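Local coordinates for papain-like cysteine protease (Porcine reproductive and respiratory syndrome virus, PDB 3MTV), which is the nsp1-beta part of the viral polyprotein, a papain-like cysteine protease with metal-dependent nuclease activity that probably also helps to suppress host interferon signalling, at residues N43-S48 / V55-F60. Residues are numbered along the deposited sequence; the frame is centred on the assembly and turned at random.
Sequences NRLHTS and VDMSKF
Arg-44 meets Met-57 through the root of its side chain: across the contact, CB of Arg-44 comes nearest to CE of Met-57, at 3.2 Å, and the pair is purely apolar. Beyond CB the arginine chain runs extended from CG to NE and carries the guanidinium away from residues 55-60, which is why only the aliphatic base takes part; the same side chain also touches Phe-62. Arg-44 O faces along the helix instead, where it accepts two donors from Ser-48, the backbone N at 2.8 Å and OG at 2.9 Å. The hydroxyl stands 60° out of the carbonyl plane, so it lies above that plane rather than on a lone pair.

At Leu-45 the methionine reaches the backbone as well as the side chain. CE of Met-57 lies 4.1 Å from CB of Leu-45 and 3.3 Å from N of Leu-45. Met-57 gets there with CG beside its own backbone N (chi1 -60°) and further bends at chi2 and chi3, which bring CE in beside the peptide between Arg-44 and Leu-45. The arrangement is helix-on-sheet packing in the N-terminal part of the chain: helix 39-48 covers an antiparallel sheet of four strands, and Met-57 follows its edge strand 54-56. Leu-45 is buried, resting also on Met-12 of strand 10-15 and on Val-19 and Trp-21 of strand 18-23.

His-46 faces that sheet too, its ring edge-to-face with Trp-21. Across from the helix, the turn that presents Met-57 is an Asx turn, in which Asp-56 OD1 accepts from N of Ser-58 at 3.0 Å. A separate backbone bond from Lys-59 N to Asp-56 O, 2.8 Å, closes the turn over the same residues. A long, weak salt bridge joins Lys-59 NZ to Asp-56 OD2 at 3.4 Å.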
# COMPACT_ATOMS: atom_id res chain seq x y z
N ASN A 43 -8.23 -8.64 10.21
CA ASN A 43 -7.60 -9.39 11.28
C ASN A 43 -6.63 -10.49 10.89
O ASN A 43 -5.50 -10.56 11.47
CB ASN A 43 -8.66 -9.92 12.18
CG ASN A 43 -9.21 -8.84 13.04
OD1 ASN A 43 -8.95 -8.84 14.27
ND2 ASN A 43 -9.91 -7.82 12.39
N ARG A 44 -7.05 -11.33 9.93
CA ARG A 44 -6.21 -12.44 9.52
C ARG A 44 -4.88 -11.88 9.02
O ARG A 44 -3.89 -11.88 9.77
CB ARG A 44 -6.85 -13.36 8.48
CG ARG A 44 -7.46 -14.55 9.17
CD ARG A 44 -8.43 -15.42 8.37
NE ARG A 44 -9.13 -16.20 9.40
CZ ARG A 44 -10.03 -17.18 9.23
NH1 ARG A 44 -10.45 -17.60 7.99
NH2 ARG A 44 -10.50 -17.77 10.35
N LEU A 45 -4.91 -11.43 7.76
CA LEU A 45 -3.97 -10.45 7.18
C LEU A 45 -3.13 -9.61 8.07
O LEU A 45 -1.97 -9.70 8.05
CB LEU A 45 -4.70 -9.40 6.39
CG LEU A 45 -3.95 -9.16 5.08
CD1 LEU A 45 -4.17 -7.81 4.61
CD2 LEU A 45 -2.50 -9.36 5.28
N HIS A 46 -3.71 -8.73 8.83
CA HIS A 46 -2.81 -7.80 9.52
C HIS A 46 -2.09 -8.50 10.58
O HIS A 46 -0.98 -8.18 10.83
CB HIS A 46 -3.66 -6.68 10.05
CG HIS A 46 -3.03 -5.80 11.06
ND1 HIS A 46 -2.35 -4.66 10.71
CD2 HIS A 46 -3.08 -5.82 12.41
CE1 HIS A 46 -1.98 -4.02 11.80
NE2 HIS A 46 -2.40 -4.71 12.85
N THR A 47 -2.73 -9.48 11.20
CA THR A 47 -2.12 -10.21 12.30
C THR A 47 -1.02 -11.12 11.80
O THR A 47 0.07 -11.25 12.41
CB THR A 47 -3.17 -10.95 13.16
OG1 THR A 47 -3.61 -10.04 14.17
CG2 THR A 47 -2.52 -12.08 13.88
N SER A 48 -1.22 -11.74 10.66
CA SER A 48 -0.19 -12.68 10.32
C SER A 48 0.88 -12.34 9.25
O SER A 48 1.97 -12.89 9.23
CB SER A 48 -0.80 -14.07 10.21
OG SER A 48 -1.95 -13.95 9.47
N VAL A 55 -1.26 -11.22 -0.99
CA VAL A 55 -1.58 -12.65 -0.72
C VAL A 55 -2.94 -13.13 -1.25
O VAL A 55 -3.91 -12.40 -1.18
CB VAL A 55 -1.61 -12.93 0.82
CG1 VAL A 55 -0.51 -12.31 1.51
CG2 VAL A 55 -2.78 -12.34 1.43
N ASP A 56 -3.05 -14.37 -1.74
CA ASP A 56 -4.36 -14.91 -2.07
C ASP A 56 -4.88 -15.68 -0.82
O ASP A 56 -4.49 -16.80 -0.61
CB ASP A 56 -4.22 -15.83 -3.28
CG ASP A 56 -5.55 -16.55 -3.58
OD1 ASP A 56 -6.40 -16.61 -2.61
OD2 ASP A 56 -5.74 -17.04 -4.75
N MET A 57 -5.73 -15.10 0.04
CA MET A 57 -5.88 -15.67 1.38
C MET A 57 -6.60 -17.05 1.39
O MET A 57 -6.79 -17.70 2.45
CB MET A 57 -6.57 -14.72 2.35
CG MET A 57 -5.90 -13.53 2.55
SD MET A 57 -5.27 -13.26 4.26
CE MET A 57 -6.66 -12.80 5.33
N SER A 58 -7.02 -17.47 0.21
CA SER A 58 -7.55 -18.81 0.03
C SER A 58 -6.41 -19.84 0.14
O SER A 58 -6.58 -20.91 0.72
CB SER A 58 -8.13 -18.94 -1.38
OG SER A 58 -7.07 -18.98 -2.35
N LYS A 59 -5.26 -19.51 -0.44
CA LYS A 59 -4.13 -20.40 -0.41
C LYS A 59 -3.56 -20.73 0.97
O LYS A 59 -2.67 -21.53 1.08
CB LYS A 59 -3.05 -19.88 -1.32
CG LYS A 59 -3.50 -19.82 -2.74
CD LYS A 59 -4.82 -20.61 -2.94
CE LYS A 59 -5.21 -20.42 -4.41
NZ LYS A 59 -3.98 -19.95 -5.22
N PHE A 60 -4.08 -20.12 2.01
CA PHE A 60 -3.54 -20.28 3.36
C PHE A 60 -4.55 -20.86 4.31
O PHE A 60 -5.72 -20.79 3.99
CB PHE A 60 -3.18 -18.92 3.97
CG PHE A 60 -1.98 -18.25 3.34
CD1 PHE A 60 -2.05 -17.71 2.05
CD2 PHE A 60 -0.79 -18.16 4.02
CE1 PHE A 60 -0.95 -17.10 1.47
CE2 PHE A 60 0.28 -17.55 3.45
CZ PHE A 60 0.20 -17.02 2.18